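PDB 1T6S: conserved hypothetical protein from Chlorobium tepidum TLS, which is probably involved in chromosome partitioning during cell division, as a segregation and condensation protein of the ScpB family. Local coordinates for residues R50-T55 against F59-I64. Sequence-based numbering, arbitrary orientation.
Sequences RDYEAT and FRIHAI. With NO3 (nitrate ion), chain L; NO3 (nitrate ion), chain H.
The guanidinium group of Arg60 meets the carboxylate of Glu53 in a salt bridge, with Arg60 NH2 2.9 Å from Glu53 OE2. The bond is bent. It reaches the anti side of the carboxylate, and the two flat groups stand 77° apart. One face of the guanidinium lies over the helix backbone, with Glu53 N above its centre. Arg60 NH1 donates to Phe59 O at 2.8 Å, from above the carbonyl plane, and also to Arg57 O. The Arg60 chain bends at chi2 (-71°), which turns its end back to the helix although its CB points away. A leucine in place of Arg60 would probably leave Glu53 without its charged mate and Phe59 O and Arg57 O without this donor. Tyr52 carries most of the apolar contact. The edge of the Phe59 ring points at its face in a T-shaped stack, centroids 5.5 Å apart. Ile61 CD1 sits in plane at the Tyr52 ring edge, 3.9 Å from Tyr52 CE1. Tyr52 OH is hydrogen-bonded to Glu13 of helix 2-18. His62 ND1 and Ala63 N hydrogen-bond to two separate nitrate ions, probably from the crystallisation medium. The contact joins residues 50-55, in the C-terminal part of helix 38-55, to strand 59-64, the two segments running nearly antiparallel. The strand pairs with strand 67-72 in a hairpin, consistent with the wing of a winged helix-turn-helix.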
# COMPACT_ATOMS: atom_id res chain seq x y z
N ARG A 50 -24.14 2.77 -29.57
CA ARG A 50 -24.37 3.13 -30.97
C ARG A 50 -24.43 4.66 -31.09
O ARG A 50 -23.88 5.24 -32.04
CB ARG A 50 -25.64 2.47 -31.52
CG ARG A 50 -25.34 1.20 -32.32
CD ARG A 50 -26.58 0.68 -33.07
NE ARG A 50 -27.54 0.03 -32.18
CZ ARG A 50 -27.37 -1.19 -31.66
NH1 ARG A 50 -26.29 -1.89 -31.94
NH2 ARG A 50 -28.30 -1.70 -30.87
N ASP A 51 -25.08 5.32 -30.13
CA ASP A 51 -25.16 6.79 -30.14
C ASP A 51 -23.78 7.43 -29.94
O ASP A 51 -23.51 8.50 -30.50
CB ASP A 51 -26.10 7.30 -29.05
CG ASP A 51 -27.57 7.03 -29.36
OD1 ASP A 51 -27.98 7.24 -30.52
OD2 ASP A 51 -28.32 6.61 -28.43
N TYR A 52 -22.93 6.80 -29.13
CA TYR A 52 -21.58 7.31 -28.87
C TYR A 52 -20.78 7.25 -30.17
O TYR A 52 -20.05 8.18 -30.52
CB TYR A 52 -20.88 6.46 -27.79
CG TYR A 52 -21.56 6.51 -26.44
CD1 TYR A 52 -21.43 5.45 -25.53
CD2 TYR A 52 -22.42 7.57 -26.10
CE1 TYR A 52 -22.14 5.44 -24.32
CE2 TYR A 52 -23.13 7.57 -24.90
CZ TYR A 52 -22.99 6.50 -24.02
OH TYR A 52 -23.75 6.46 -22.87
N GLU A 53 -20.92 6.13 -30.88
CA GLU A 53 -20.24 5.97 -32.16
C GLU A 53 -20.75 7.01 -33.16
O GLU A 53 -19.97 7.63 -33.87
CB GLU A 53 -20.50 4.57 -32.71
CG GLU A 53 -20.19 4.45 -34.18
CD GLU A 53 -18.71 4.34 -34.45
OE1 GLU A 53 -18.31 4.48 -35.63
OE2 GLU A 53 -17.95 4.10 -33.49
N ALA A 54 -22.07 7.20 -33.18
CA ALA A 54 -22.74 8.13 -34.08
C ALA A 54 -22.37 9.61 -33.90
O ALA A 54 -22.17 10.33 -34.89
CB ALA A 54 -24.24 7.97 -33.95
N THR A 55 -22.29 10.05 -32.65
CA THR A 55 -21.97 11.44 -32.33
C THR A 55 -20.47 11.71 -32.17
O THR A 55 -20.06 12.85 -31.95
CB THR A 55 -22.75 11.89 -31.06
OG1 THR A 55 -22.41 11.05 -29.95
CG2 THR A 55 -24.26 11.79 -31.31
N PHE A 59 -15.55 7.64 -25.71
CA PHE A 59 -15.70 6.58 -24.72
C PHE A 59 -16.81 5.60 -25.08
O PHE A 59 -17.65 5.88 -25.95
CB PHE A 59 -15.98 7.21 -23.34
CG PHE A 59 -16.99 8.32 -23.37
CD1 PHE A 59 -18.34 8.05 -23.54
CD2 PHE A 59 -16.59 9.64 -23.24
CE1 PHE A 59 -19.27 9.08 -23.58
CE2 PHE A 59 -17.52 10.69 -23.29
CZ PHE A 59 -18.86 10.40 -23.46
N ARG A 60 -16.81 4.45 -24.42
CA ARG A 60 -17.81 3.40 -24.66
C ARG A 60 -18.09 2.65 -23.38
O ARG A 60 -17.23 2.57 -22.50
CB ARG A 60 -17.30 2.36 -25.68
CG ARG A 60 -17.03 2.88 -27.08
CD ARG A 60 -18.30 3.23 -27.84
NE ARG A 60 -18.00 3.62 -29.23
CZ ARG A 60 -17.52 4.80 -29.59
NH1 ARG A 60 -17.28 5.74 -28.68
NH2 ARG A 60 -17.24 5.04 -30.88
N ILE A 61 -19.29 2.09 -23.28
CA ILE A 61 -19.66 1.28 -22.13
C ILE A 61 -19.25 -0.18 -22.43
O ILE A 61 -19.56 -0.73 -23.49
CB ILE A 61 -21.18 1.34 -21.83
CG1 ILE A 61 -21.56 2.75 -21.36
CG2 ILE A 61 -21.54 0.31 -20.77
CD1 ILE A 61 -23.06 3.03 -21.35
N HIS A 62 -18.54 -0.78 -21.48
CA HIS A 62 -18.06 -2.16 -21.57
C HIS A 62 -18.62 -3.05 -20.46
O HIS A 62 -18.68 -2.66 -19.28
CB HIS A 62 -16.53 -2.18 -21.49
CG HIS A 62 -15.84 -1.51 -22.63
ND1 HIS A 62 -15.31 -2.21 -23.69
CD2 HIS A 62 -15.59 -0.21 -22.88
CE1 HIS A 62 -14.75 -1.37 -24.54
NE2 HIS A 62 -14.91 -0.15 -24.07
N ALA A 63 -19.00 -4.26 -20.84
CA ALA A 63 -19.52 -5.25 -19.91
C ALA A 63 -18.33 -6.09 -19.46
O ALA A 63 -17.86 -6.95 -20.21
CB ALA A 63 -20.54 -6.14 -20.61
N ILE A 64 -17.83 -5.83 -18.26
CA ILE A 64 -16.69 -6.60 -17.75
C ILE A 64 -17.13 -7.39 -16.52
O ILE A 64 -17.49 -6.81 -15.50
CB ILE A 64 -15.50 -5.68 -17.34
CG1 ILE A 64 -15.16 -4.70 -18.46
CG2 ILE A 64 -14.28 -6.53 -17.04
CD1 ILE A 64 -14.91 -5.35 -19.81
N NO3 L . -15.87 -5.46 -23.17
O1 NO3 L . -14.76 -4.94 -22.96
O2 NO3 L . -15.97 -6.62 -22.97
O3 NO3 L . -16.76 -4.74 -23.56
N NO3 H . -20.70 -4.24 -24.00
O1 NO3 H . -21.05 -4.50 -25.15
O2 NO3 H . -19.64 -4.69 -23.64
O3 NO3 H . -21.44 -3.55 -23.33